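Alkyl hydroperoxide reductase E (PDB 5C04) probably reduces hydrogen peroxide, organic hydroperoxides and peroxynitrite as a mycoredoxin-dependent thiol peroxidase, protecting the mycobacterium against oxidative stress. Local coordinates at residues Phe12-Gln17 with Leu68-Gly73; Val36-Ala41 with Gly48-Leu53; Lys79-Gln84 with Phe89-Asp94; Val107-Ala112 with Lys134-Val139. The protein carries 1 engineered substitution. All coordinates share one frame; numbering follows the deposited sequence. Where two conformers were deposited one is given.

Contacts 1, 2 and 3 are buried and contact 4 lies at the surface, yet all four reach the same mixed sheet of the thioredoxin fold. Contact 1 packs strands 13-16 and 65-71 across the strand 91-93 that separates them. Contact 2 lays helix 44-55 on strand 32-37, and contact 3 lays helix 75-85 on strand 91-93; their chemistry is almost wholly apolar, and the two meet where Trp81 touches Ala41, His38 and Leu50 beside the probable catalytic Cys46. Contact 4 joins the weak strand 108-109 and its turn to the loop after strand 128-134 through an amide and a proline, with hydrogen bonds shaping each from within. Contacts 3 and 4 stay about 6 Å apart (nearest atoms).

Contact 1 of 4, residues Phe12-Gln17 with Leu68-Gly73; sequences FTLRDQ and LAISVG
In the central sheet of the thioredoxin fold, Phe12, just before strand 13-16, meets Leu68 and Ile70 of strand 65-71 across the intervening strand 91-93, on one face of the sheet. The two segments are not paired: their closest alpha carbons, CA of Leu14 and CA of Ile70, are 9.0 Å apart, and side chains alone make the contact. Phe12 contributes the far end of its ring. Its CZ lies 4.0 Å from CD1 of Ile70, the two side chains arriving from opposite directions, and 4.2 Å from CD1 of Leu68, which sits at the ring edge near its plane. A first torsion of 61° places Phe12 CG between the backbone N and the carbonyl carbon and sends the ring toward the two aliphatic chains. Ile70 divides its two branches between two partners. With chi1 at -55°, CG1 stands beside the backbone N and carries CD1 to the phenyl ring, while CG2, on the carbonyl side, turns to Leu14 and comes 4.2 Å from its CD1. Leu14 and Ile70 cross there at about a right angle. Every touching group is hydrocarbon, as suits a layer of the hydrophobic core, and the approaches of 4.0 to 4.2 Å are ordinary van der Waals packing. Leu92 of strand 91-93 fills the middle, touching Phe12, Leu14 and Ile70. That strand pairs antiparallel with 13-16 and parallel with 65-71, whose other neighbour is strand 32-37; from there Leu35 reaches both Phe12 and Leu68, and Phe37 packs on Ile70.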
loop_
_atom_site.group_PDB
_atom_site.type_symbol
_atom_site.label_atom_id
_atom_site.label_comp_id
_atom_site.label_asym_id
_atom_site.label_seq_id
_atom_site.Cartn_x
_atom_site.Cartn_y
_atom_site.Cartn_z
ATOM N N PHE A 12 -3.126 19.359 -5.566
ATOM C CA PHE A 12 -2.428 18.097 -5.637
ATOM C C PHE A 12 -2.527 17.514 -7.022
ATOM O O PHE A 12 -3.458 17.812 -7.759
ATOM C CB PHE A 12 -2.960 17.088 -4.592
ATOM C CG PHE A 12 -4.435 16.727 -4.741
ATOM C CD1 PHE A 12 -4.872 15.879 -5.751
ATOM C CD2 PHE A 12 -5.382 17.228 -3.850
ATOM C CE1 PHE A 12 -6.217 15.546 -5.881
ATOM C CE2 PHE A 12 -6.724 16.893 -3.970
ATOM C CZ PHE A 12 -7.146 16.047 -4.979
ATOM N N THR A 13 -1.555 16.654 -7.335
ATOM C CA THR A 13 -1.600 15.830 -8.528
ATOM C C THR A 13 -1.264 14.403 -8.112
ATOM O O THR A 13 -0.142 14.147 -7.643
ATOM C CB THR A 13 -0.582 16.294 -9.587
ATOM O OG1 THR A 13 -0.738 17.706 -9.834
ATOM C CG2 THR A 13 -0.769 15.517 -10.892
ATOM N N LEU A 14 -2.214 13.485 -8.304
ATOM C CA LEU A 14 -2.040 12.084 -7.879
ATOM C C LEU A 14 -2.480 11.122 -8.977
ATOM O O LEU A 14 -3.317 11.430 -9.818
ATOM C CB LEU A 14 -2.862 11.801 -6.598
ATOM C CG LEU A 14 -2.487 12.595 -5.345
ATOM C CD1 LEU A 14 -3.500 12.346 -4.225
ATOM C CD2 LEU A 14 -1.078 12.316 -4.827
ATOM N N ARG A 15 -1.936 9.920 -8.938
ATOM C CA ARG A 15 -2.355 8.863 -9.831
ATOM C C ARG A 15 -3.651 8.173 -9.420
ATOM O O ARG A 15 -3.826 7.808 -8.241
ATOM C CB ARG A 15 -1.265 7.797 -9.872
ATOM C CG ARG A 15 0.115 8.303 -10.233
ATOM C CD ARG A 15 0.391 8.042 -11.695
ATOM N NE ARG A 15 1.683 8.585 -12.059
ATOM C CZ ARG A 15 2.001 8.979 -13.280
ATOM N NH1 ARG A 15 1.109 8.888 -14.265
ATOM N NH2 ARG A 15 3.200 9.483 -13.505
ATOM N N ASP A 16 -4.538 7.923 -10.378
ATOM C CA ASP A 16 -5.702 7.072 -10.134
ATOM C C ASP A 16 -5.402 5.600 -10.381
ATOM O O ASP A 16 -4.247 5.237 -10.693
ATOM C CB ASP A 16 -6.960 7.581 -10.909
ATOM C CG ASP A 16 -6.901 7.334 -12.421
ATOM O OD1 ASP A 16 -6.056 6.547 -12.930
ATOM O OD2 ASP A 16 -7.756 7.943 -13.130
ATOM N N GLN A 17 -6.409 4.749 -10.239
ATOM C CA GLN A 17 -6.243 3.283 -10.311
ATOM C C GLN A 17 -5.765 2.813 -11.676
ATOM O O GLN A 17 -5.219 1.724 -11.803
ATOM C CB GLN A 17 -7.522 2.541 -9.921
ATOM C CG GLN A 17 -8.745 2.842 -10.808
ATOM C CD GLN A 17 -9.652 3.924 -10.243
ATOM O OE1 GLN A 17 -9.192 4.968 -9.823
ATOM N NE2 GLN A 17 -10.947 3.666 -10.246
ATOM N N LEU A 68 -13.690 12.138 -5.484
ATOM C CA LEU A 68 -12.362 11.503 -5.517
ATOM C C LEU A 68 -12.091 10.849 -4.185
ATOM O O LEU A 68 -12.126 11.507 -3.151
ATOM C CB LEU A 68 -11.275 12.551 -5.772
ATOM C CG LEU A 68 -11.497 13.474 -6.978
ATOM C CD1 LEU A 68 -10.524 14.639 -6.995
ATOM C CD2 LEU A 68 -11.385 12.682 -8.256
ATOM N N ALA A 69 -11.773 9.562 -4.214
ATOM C CA ALA A 69 -11.388 8.854 -3.001
ATOM C C ALA A 69 -9.862 8.934 -2.927
ATOM O O ALA A 69 -9.219 8.861 -3.977
ATOM C CB ALA A 69 -11.889 7.430 -3.035
ATOM N N ILE A 70 -9.307 9.206 -1.761
ATOM C CA ILE A 70 -7.836 9.299 -1.606
ATOM C C ILE A 70 -7.360 8.451 -0.441
ATOM O O ILE A 70 -7.874 8.563 0.670
ATOM C CB ILE A 70 -7.421 10.764 -1.334
ATOM C CG1 ILE A 70 -7.966 11.683 -2.448
ATOM C CG2 ILE A 70 -5.907 10.906 -1.155
ATOM C CD1 ILE A 70 -7.763 13.182 -2.233
ATOM N N SER A 71 -6.338 7.628 -0.689
ATOM C CA SER A 71 -5.799 6.749 0.335
ATOM C C SER A 71 -4.326 6.533 0.041
ATOM O O SER A 71 -3.886 6.818 -1.070
ATOM C CB SER A 71 -6.557 5.432 0.308
ATOM O OG SER A 71 -6.315 4.692 1.491
ATOM N N VAL A 72 -3.595 5.980 1.021
ATOM C CA VAL A 72 -2.153 5.765 0.848
ATOM C C VAL A 72 -1.771 4.580 -0.044
ATOM O O VAL A 72 -0.571 4.392 -0.291
ATOM C CB VAL A 72 -1.422 5.684 2.213
ATOM C CG1 VAL A 72 -1.549 6.988 2.995
ATOM C CG2 VAL A 72 -1.852 4.468 3.011
ATOM N N GLY A 73 -2.722 3.806 -0.574
ATOM C CA GLY A 73 -2.380 2.691 -1.433
ATOM C C GLY A 73 -1.919 3.118 -2.807
ATOM O O GLY A 73 -2.345 4.163 -3.293
#

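Contact 2 of 4, residues Val36-Ala41 with Gly48-Leu53; sequences VFHPLA and GELDQL. Engineered in segment 36-41: His38 (natural residue Phe).
The end of strand 32-37 and the loop that follows run past helix 44-55 with the backbones well apart, CA of His38 lying 8.9 Å from CA of Glu49 and CA of Val36 9.0 Å from CA of Leu50. Side chains bridge the gap. Val36 spreads its methyls over two helical residues one turn apart: CG2 meets CD1 of Leu53 tip to tip at 4.1 Å, and CG1 approaches CD2 of Leu50 at 4.3 Å. With its CG anti to the backbone N (chi1 -162°), Leu53 extends straight toward the strand. Leu50 uses both branches, because its CD1 lies 4.0 Å from NE2 of His38, the two side chains crossing at about a right angle. His38 is an engineered substitution for the natural phenylalanine; the imidazole therefore places a polar nitrogen against a leucine methyl, and its ring also touches Cys46, the active-site cysteine by similarity. Glu49 OE1 stops 4.8 Å from CB of His38 and is held by salt bridges with Arg117 and Arg140. The strand and helix open a beta-alpha-beta unit completed by strand 65-71, which bonds to Val36 and His38 through the backbone of Ile70. Trp81 of helix 75-85 packs on Leu50 from beyond the contact, and strand 114-122 lies antiparallel along strand 32-37.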
loop_
_atom_site.group_PDB
_atom_site.type_symbol
_atom_site.label_atom_id
_atom_site.label_comp_id
_atom_site.label_asym_id
_atom_site.label_seq_id
_atom_site.Cartn_x
_atom_site.Cartn_y
_atom_site.Cartn_z
ATOM N N VAL A 36 -12.838 12.342 -0.524
ATOM C CA VAL A 36 -13.086 11.317 0.495
ATOM C C VAL A 36 -11.748 10.626 0.835
ATOM O O VAL A 36 -11.330 9.651 0.186
ATOM C CB VAL A 36 -14.153 10.290 0.049
ATOM C CG1 VAL A 36 -14.432 9.296 1.178
ATOM C CG2 VAL A 36 -15.451 11.017 -0.403
ATOM N N PHE A 37 -11.086 11.155 1.845
ATOM C CA PHE A 37 -9.876 10.480 2.394
ATOM C C PHE A 37 -10.323 9.264 3.170
ATOM O O PHE A 37 -11.328 9.309 3.882
ATOM C CB PHE A 37 -9.090 11.423 3.303
ATOM C CG PHE A 37 -8.397 12.541 2.570
ATOM C CD1 PHE A 37 -9.046 13.748 2.313
ATOM C CD2 PHE A 37 -7.078 12.409 2.166
ATOM C CE1 PHE A 37 -8.396 14.791 1.659
ATOM C CE2 PHE A 37 -6.418 13.451 1.519
ATOM C CZ PHE A 37 -7.083 14.626 1.257
ATOM N N HIS A 38 -9.565 8.168 3.082
ATOM C CA HIS A 38 -9.909 6.993 3.874
ATOM C C HIS A 38 -8.670 6.155 4.154
ATOM O O HIS A 38 -7.692 6.238 3.403
ATOM C CB HIS A 38 -11.015 6.171 3.226
ATOM C CG HIS A 38 -10.596 5.507 1.977
ATOM N ND1 HIS A 38 -10.169 4.195 1.967
ATOM C CD2 HIS A 38 -10.431 5.973 0.715
ATOM C CE1 HIS A 38 -9.808 3.873 0.744
ATOM N NE2 HIS A 38 -9.959 4.919 -0.033
ATOM N N PRO A 39 -8.705 5.374 5.245
ATOM C CA PRO A 39 -7.562 4.560 5.632
ATOM C C PRO A 39 -6.965 3.572 4.612
ATOM O O PRO A 39 -5.809 3.745 4.206
ATOM C CB PRO A 39 -8.086 3.825 6.871
ATOM C CG PRO A 39 -8.986 4.800 7.511
ATOM C CD PRO A 39 -9.634 5.563 6.369
ATOM N N LEU A 40 -7.696 2.533 4.213
ATOM C CA LEU A 40 -7.070 1.437 3.494
ATOM C C LEU A 40 -8.035 0.627 2.658
ATOM O O LEU A 40 -9.076 0.160 3.149
ATOM C CB LEU A 40 -6.405 0.455 4.461
ATOM C CG LEU A 40 -5.083 0.846 5.156
ATOM C CD1 LEU A 40 -4.682 -0.245 6.155
ATOM C CD2 LEU A 40 -3.992 1.115 4.133
ATOM N N ALA A 41 -7.642 0.387 1.395
ATOM C CA ALA A 41 -8.312 -0.610 0.583
ATOM C C ALA A 41 -8.430 -1.945 1.301
ATOM O O ALA A 41 -7.537 -2.330 2.053
ATOM C CB ALA A 41 -7.571 -0.814 -0.722
ATOM N N GLY A 48 -17.378 -0.419 3.332
ATOM C CA GLY A 48 -18.749 0.012 3.534
ATOM C C GLY A 48 -18.958 1.418 3.031
ATOM O O GLY A 48 -19.997 1.724 2.425
ATOM N N GLU A 49 -18.031 2.313 3.358
ATOM C CA GLU A 49 -18.181 3.718 2.957
ATOM C C GLU A 49 -18.125 3.870 1.452
ATOM O O GLU A 49 -18.969 4.564 0.873
ATOM C CB GLU A 49 -17.131 4.611 3.616
ATOM C CG GLU A 49 -17.177 4.627 5.137
ATOM C CD GLU A 49 -16.434 5.822 5.696
ATOM O OE1 GLU A 49 -15.199 5.853 5.510
ATOM O OE2 GLU A 49 -17.080 6.764 6.264
ATOM N N LEU A 50 -17.163 3.255 0.793
ATOM C CA LEU A 50 -17.084 3.388 -0.667
ATOM C C LEU A 50 -18.180 2.600 -1.380
ATOM O O LEU A 50 -18.604 3.007 -2.446
ATOM C CB LEU A 50 -15.682 3.080 -1.191
ATOM C CG LEU A 50 -14.605 4.116 -0.835
ATOM C CD1 LEU A 50 -13.378 3.870 -1.723
ATOM C CD2 LEU A 50 -15.057 5.548 -0.879
ATOM N N ASP A 51 -18.643 1.490 -0.815
ATOM C CA ASP A 51 -19.793 0.779 -1.396
ATOM C C ASP A 51 -21.018 1.654 -1.347
ATOM O O ASP A 51 -21.790 1.669 -2.329
ATOM C CB ASP A 51 -20.039 -0.570 -0.694
ATOM C CG ASP A 51 -19.018 -1.638 -1.063
ATOM O OD1 ASP A 51 -18.095 -1.417 -1.906
ATOM O OD2 ASP A 51 -19.153 -2.779 -0.541
ATOM N N GLN A 52 -21.241 2.378 -0.254
ATOM C CA GLN A 52 -22.394 3.301 -0.161
ATOM C C GLN A 52 -22.230 4.396 -1.226
ATOM O O GLN A 52 -23.194 4.755 -1.915
ATOM C CB GLN A 52 -22.537 3.860 1.274
ATOM C CG GLN A 52 -23.360 5.145 1.474
ATOM C CD GLN A 52 -24.843 4.952 1.734
ATOM O OE1 GLN A 52 -25.315 3.858 2.016
ATOM N NE2 GLN A 52 -25.593 6.028 1.589
ATOM N N LEU A 53 -21.027 4.942 -1.357
ATOM C CA LEU A 53 -20.770 5.986 -2.369
ATOM C C LEU A 53 -21.077 5.440 -3.771
ATOM O O LEU A 53 -21.795 6.085 -4.574
ATOM C CB LEU A 53 -19.307 6.434 -2.274
ATOM C CG LEU A 53 -18.928 7.773 -2.912
ATOM C CD1 LEU A 53 -17.518 8.176 -2.495
ATOM C CD2 LEU A 53 -19.026 7.709 -4.415
#

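Contact 3 of 4, residues Lys79-Gln84 with Phe89-Asp94; sequences KIWATQ and FPLLSD
Leu91 pushes its CD2 methyl against the benzene part of the Trp81 indole, 3.6 Å from CE3 and 3.9 Å from CZ3 of that ring. The pair belongs to the beta-alpha-beta unit of the thioredoxin fold in which helix 75-85 links strand 65-71 to strand 91-93, and it packs the helix on the strand that ends the unit. The two side chains cross at about a right angle. The indole stands anti to its own backbone N at chi1 -166°, which, with chi2 at 34°, brings CE3 and CZ3 to the CD2 methyl of Leu91. The second branch of Leu91 is looser: CD1 lies 4.5 Å from CB of Ala82, so neighbouring helical residues receive one methyl each. At Ala82 the backbones come nearest, its CA 7.9 Å from CA of Leu91. Beyond this apolar pair, Trp81 touches Cys46, the active-site cysteine by similarity, and its NE1 is hydrogen-bonded to OE1 of Gln47. Phe87 meets the indole edge-to-face. Within the helix, Lys79 O accepts two bonds from Thr83, from opposite faces of its carbonyl plane: one from the backbone N and one from OG1 at 2.9 Å, the hydroxyl tilted 34° from that plane.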
loop_
_atom_site.group_PDB
_atom_site.type_symbol
_atom_site.label_atom_id
_atom_site.label_comp_id
_atom_site.label_asym_id
_atom_site.label_seq_id
_atom_site.Cartn_x
_atom_site.Cartn_y
_atom_site.Cartn_z
ATOM N N LYS A 79 -6.622 -0.501 -8.270
ATOM C CA LYS A 79 -7.196 -1.102 -9.468
ATOM C C LYS A 79 -7.930 -2.406 -9.177
ATOM O O LYS A 79 -9.089 -2.600 -9.610
ATOM C CB LYS A 79 -6.131 -1.319 -10.547
ATOM C CG LYS A 79 -6.674 -1.907 -11.854
ATOM C CD LYS A 79 -7.784 -1.056 -12.454
ATOM C CE LYS A 79 -8.132 -1.485 -13.869
ATOM N NZ LYS A 79 -9.294 -0.711 -14.390
ATOM N N ILE A 80 -7.299 -3.321 -8.449
ATOM C CA ILE A 80 -7.940 -4.580 -8.087
ATOM C C ILE A 80 -9.173 -4.336 -7.197
ATOM O O ILE A 80 -10.239 -4.928 -7.351
ATOM C CB ILE A 80 -6.939 -5.537 -7.390
ATOM C CG1 ILE A 80 -5.814 -5.946 -8.352
ATOM C CG2 ILE A 80 -7.666 -6.739 -6.810
ATOM C CD1 ILE A 80 -6.255 -6.690 -9.593
ATOM N N TRP A 81 -9.027 -3.454 -6.210
ATOM C CA TRP A 81 -10.116 -3.172 -5.286
ATOM C C TRP A 81 -11.311 -2.596 -6.058
ATOM O O TRP A 81 -12.455 -3.018 -5.856
ATOM C CB TRP A 81 -9.654 -2.204 -4.206
ATOM C CG TRP A 81 -10.588 -2.107 -3.029
ATOM C CD1 TRP A 81 -11.352 -3.100 -2.487
ATOM C CD2 TRP A 81 -10.849 -0.936 -2.242
ATOM N NE1 TRP A 81 -12.056 -2.631 -1.403
ATOM C CE2 TRP A 81 -11.764 -1.302 -1.229
ATOM C CE3 TRP A 81 -10.376 0.363 -2.286
ATOM C CZ2 TRP A 81 -12.221 -0.398 -0.279
ATOM C CZ3 TRP A 81 -10.839 1.274 -1.340
ATOM C CH2 TRP A 81 -11.754 0.887 -0.351
ATOM N N ALA A 82 -11.025 -1.656 -6.959
ATOM C CA ALA A 82 -12.078 -1.032 -7.761
ATOM C C ALA A 82 -12.741 -2.020 -8.706
ATOM O O ALA A 82 -13.990 -2.024 -8.825
ATOM C CB ALA A 82 -11.531 0.136 -8.564
ATOM N N THR A 83 -11.948 -2.863 -9.347
ATOM C CA THR A 83 -12.518 -3.884 -10.241
ATOM C C THR A 83 -13.415 -4.857 -9.480
ATOM O O THR A 83 -14.553 -5.128 -9.889
ATOM C CB THR A 83 -11.422 -4.637 -10.999
ATOM O OG1 THR A 83 -10.707 -3.700 -11.798
ATOM C CG2 THR A 83 -12.032 -5.737 -11.868
ATOM N N GLN A 84 -12.933 -5.384 -8.359
ATOM C CA GLN A 84 -13.704 -6.349 -7.601
ATOM C C GLN A 84 -14.938 -5.730 -6.920
ATOM O O GLN A 84 -15.940 -6.416 -6.668
ATOM C CB GLN A 84 -12.769 -7.068 -6.615
ATOM C CG GLN A 84 -11.726 -7.905 -7.343
ATOM C CD GLN A 84 -10.799 -8.693 -6.435
ATOM O OE1 GLN A 84 -10.964 -8.727 -5.210
ATOM N NE2 GLN A 84 -9.833 -9.367 -7.047
ATOM N N PHE A 89 -15.503 5.467 -10.060
ATOM C CA PHE A 89 -14.975 6.785 -9.746
ATOM C C PHE A 89 -13.464 6.690 -9.483
ATOM O O PHE A 89 -12.946 5.574 -9.289
ATOM C CB PHE A 89 -15.728 7.402 -8.544
ATOM C CG PHE A 89 -15.806 6.494 -7.326
ATOM C CD1 PHE A 89 -16.857 5.594 -7.173
ATOM C CD2 PHE A 89 -14.808 6.516 -6.351
ATOM C CE1 PHE A 89 -16.917 4.750 -6.074
ATOM C CE2 PHE A 89 -14.872 5.661 -5.247
ATOM C CZ PHE A 89 -15.940 4.792 -5.107
ATOM N N PRO A 90 -12.754 7.836 -9.430
ATOM C CA PRO A 90 -11.311 7.787 -9.190
ATOM C C PRO A 90 -10.942 7.503 -7.736
ATOM O O PRO A 90 -11.460 8.144 -6.813
ATOM C CB PRO A 90 -10.813 9.190 -9.585
ATOM C CG PRO A 90 -11.914 9.767 -10.413
ATOM C CD PRO A 90 -13.176 9.188 -9.877
ATOM N N LEU A 91 -10.045 6.531 -7.569
ATOM C CA LEU A 91 -9.350 6.266 -6.312
ATOM C C LEU A 91 -7.944 6.738 -6.548
ATOM O O LEU A 91 -7.286 6.246 -7.487
ATOM C CB LEU A 91 -9.328 4.787 -6.008
ATOM C CG LEU A 91 -10.616 4.183 -5.436
ATOM C CD1 LEU A 91 -11.739 4.059 -6.439
ATOM C CD2 LEU A 91 -10.334 2.797 -4.879
ATOM N N LEU A 92 -7.509 7.704 -5.742
ATOM C CA LEU A 92 -6.206 8.344 -5.911
ATOM C C LEU A 92 -5.199 7.856 -4.910
ATOM O O LEU A 92 -5.548 7.573 -3.760
ATOM C CB LEU A 92 -6.311 9.851 -5.779
ATOM C CG LEU A 92 -7.337 10.514 -6.679
ATOM C CD1 LEU A 92 -7.149 12.014 -6.557
ATOM C CD2 LEU A 92 -7.248 10.057 -8.128
ATOM N N SER A 93 -3.935 7.767 -5.353
ATOM C CA SER A 93 -2.848 7.196 -4.539
ATOM C C SER A 93 -1.985 8.251 -3.870
ATOM O O SER A 93 -1.183 8.912 -4.545
ATOM C CB SER A 93 -1.949 6.328 -5.415
ATOM O OG SER A 93 -2.621 5.171 -5.814
ATOM N N ASP A 94 -2.134 8.392 -2.554
ATOM C CA ASP A 94 -1.305 9.282 -1.745
ATOM C C ASP A 94 -0.125 8.443 -1.183
ATOM O O ASP A 94 0.104 8.373 0.020
ATOM C CB ASP A 94 -2.181 9.913 -0.635
ATOM C CG ASP A 94 -1.512 11.095 0.068
ATOM O OD1 ASP A 94 -0.555 11.712 -0.483
ATOM O OD2 ASP A 94 -1.930 11.409 1.206
#

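Contact 4 of 4, residues Val107-Ala112 with Lys134-Val139; sequences VFNEQA and KQPGEV
Asn109 and Pro136 bury most of the surface here, with Gln135 adding a smaller share. The amide nitrogen ND2 of Asn109 lies 4.1 Å from CG of Pro136, the two side chains meeting aslant in plain van der Waals contact. Asn109 CG is anti to the backbone N (chi1 -168°), which carries the amide out toward the proline ring. The same ND2 is hydrogen-bonded to OD1 of Asn116 on strand 114-122. At the other end of the amide, OD1 of Asn109 accepts from N of Ala112 at 3.1 Å. This Asx motif closes the short loop leading from the weak strand 108-109 back into strand 114-122, its antiparallel neighbour; the donor stands above the carbonyl plane, 38° out of it. Facing it, residues Gln135 to Glu138 form a type I beta turn after strand 128-134, with Pro136 in its second position and Glu138 N bonded to Gln135 O. A nearly straight bond, 175° at the hydrogen, ties N of Gln135 to OE1 of Glu138 at 2.8 Å, on the anti side of the carboxylate. Gln135 reaches segment 107-112 at its fringe, its OE1 4.4 Å from ND2 of Asn109. Pro136 also packs on Pro39 and Asn116, and its carbonyl oxygen accepts from NH2 of Arg117.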
loop_
_atom_site.group_PDB
_atom_site.type_symbol
_atom_site.label_atom_id
_atom_site.label_comp_id
_atom_site.label_asym_id
_atom_site.label_seq_id
_atom_site.Cartn_x
_atom_site.Cartn_y
_atom_site.Cartn_z
ATOM N N VAL A 107 -5.287 15.686 7.764
ATOM C CA VAL A 107 -6.066 14.504 8.130
ATOM C C VAL A 107 -5.256 13.212 8.105
ATOM O O VAL A 107 -5.838 12.134 7.999
ATOM C CB VAL A 107 -7.324 14.361 7.239
ATOM C CG1 VAL A 107 -8.245 15.555 7.433
ATOM C CG2 VAL A 107 -6.947 14.208 5.778
ATOM N N PHE A 108 -3.943 13.323 8.224
ATOM C CA PHE A 108 -3.088 12.130 8.252
ATOM C C PHE A 108 -2.962 11.647 9.691
ATOM O O PHE A 108 -2.803 12.472 10.631
ATOM C CB PHE A 108 -1.733 12.449 7.639
ATOM C CG PHE A 108 -0.827 11.251 7.458
ATOM C CD1 PHE A 108 -1.162 10.217 6.590
ATOM C CD2 PHE A 108 0.392 11.193 8.124
ATOM C CE1 PHE A 108 -0.276 9.151 6.400
ATOM C CE2 PHE A 108 1.264 10.120 7.941
ATOM C CZ PHE A 108 0.904 9.097 7.100
ATOM N N ASN A 109 -2.998 10.318 9.864
ATOM C CA ASN A 109 -2.761 9.663 11.131
ATOM C C ASN A 109 -1.292 9.258 11.194
ATOM O O ASN A 109 -0.887 8.205 10.676
ATOM C CB ASN A 109 -3.683 8.453 11.274
ATOM C CG ASN A 109 -3.705 7.872 12.669
ATOM O OD1 ASN A 109 -2.664 7.586 13.254
ATOM N ND2 ASN A 109 -4.905 7.682 13.207
ATOM N N GLU A 110 -0.474 10.111 11.818
ATOM C CA GLU A 110 0.975 9.903 11.892
ATOM C C GLU A 110 1.400 8.616 12.587
ATOM O O GLU A 110 2.424 8.045 12.232
ATOM C CB GLU A 110 1.651 11.093 12.611
ATOM C CG GLU A 110 1.654 12.381 11.807
ATOM C CD GLU A 110 2.662 12.374 10.663
ATOM O OE1 GLU A 110 3.519 11.456 10.601
ATOM O OE2 GLU A 110 2.592 13.309 9.824
ATOM N N GLN A 111 0.633 8.158 13.562
ATOM C CA GLN A 111 0.947 6.957 14.311
ATOM C C GLN A 111 0.769 5.701 13.440
ATOM O O GLN A 111 1.605 4.807 13.421
ATOM C CB GLN A 111 0.046 6.903 15.558
ATOM C CG GLN A 111 0.193 8.126 16.482
ATOM C CD GLN A 111 -0.908 9.188 16.362
ATOM O OE1 GLN A 111 -1.513 9.398 15.307
ATOM N NE2 GLN A 111 -1.159 9.878 17.468
ATOM N N ALA A 112 -0.345 5.661 12.727
ATOM C CA ALA A 112 -0.714 4.488 11.957
ATOM C C ALA A 112 -0.257 4.511 10.492
ATOM O O ALA A 112 -0.217 3.461 9.853
ATOM C CB ALA A 112 -2.204 4.271 12.046
ATOM N N LYS A 134 -13.219 12.154 10.861
ATOM C CA LYS A 134 -13.510 11.103 11.816
ATOM C C LYS A 134 -12.323 10.148 11.956
ATOM O O LYS A 134 -11.442 10.092 11.088
ATOM C CB LYS A 134 -14.789 10.360 11.409
ATOM C CG LYS A 134 -16.002 11.277 11.247
ATOM C CD LYS A 134 -16.297 12.042 12.520
ATOM C CE LYS A 134 -17.686 12.662 12.488
ATOM N NZ LYS A 134 -17.801 13.611 11.348
ATOM N N GLN A 135 -12.306 9.390 13.041
ATOM C CA GLN A 135 -11.253 8.422 13.277
ATOM C C GLN A 135 -11.435 7.151 12.439
ATOM O O GLN A 135 -12.520 6.889 11.891
ATOM C CB GLN A 135 -11.176 8.077 14.767
ATOM C CG GLN A 135 -10.803 9.265 15.648
ATOM C CD GLN A 135 -9.419 9.810 15.343
ATOM O OE1 GLN A 135 -8.436 9.080 15.375
ATOM N NE2 GLN A 135 -9.342 11.097 15.017
ATOM N N PRO A 136 -10.370 6.355 12.307
ATOM C CA PRO A 136 -10.486 5.143 11.486
ATOM C C PRO A 136 -11.576 4.182 11.949
ATOM O O PRO A 136 -12.165 3.468 11.141
ATOM C CB PRO A 136 -9.086 4.517 11.578
ATOM C CG PRO A 136 -8.188 5.694 11.779
ATOM C CD PRO A 136 -8.971 6.619 12.676
ATOM N N GLY A 137 -11.857 4.164 13.241
ATOM C CA GLY A 137 -12.898 3.288 13.769
ATOM C C GLY A 137 -14.311 3.800 13.680
ATOM O O GLY A 137 -15.227 3.086 14.091
ATOM N N GLU A 138 -14.504 5.010 13.147
ATOM C CA GLU A 138 -15.788 5.645 13.010
ATOM C C GLU A 138 -16.287 5.523 11.569
ATOM O O GLU A 138 -15.513 5.163 10.672
ATOM C CB GLU A 138 -15.690 7.119 13.386
ATOM C CG GLU A 138 -15.425 7.358 14.870
ATOM C CD GLU A 138 -15.423 8.834 15.195
ATOM O OE1 GLU A 138 -14.396 9.497 14.920
ATOM O OE2 GLU A 138 -16.454 9.323 15.729
ATOM N N VAL A 139 -17.568 5.791 11.370
ATOM C CA VAL A 139 -18.240 5.779 10.069
ATOM C C VAL A 139 -18.882 7.124 9.828
ATOM O O VAL A 139 -19.614 7.617 10.689
ATOM C CB VAL A 139 -19.357 4.704 9.997
ATOM C CG1 VAL A 139 -19.980 4.651 8.601
ATOM C CG2 VAL A 139 -18.783 3.375 10.391
#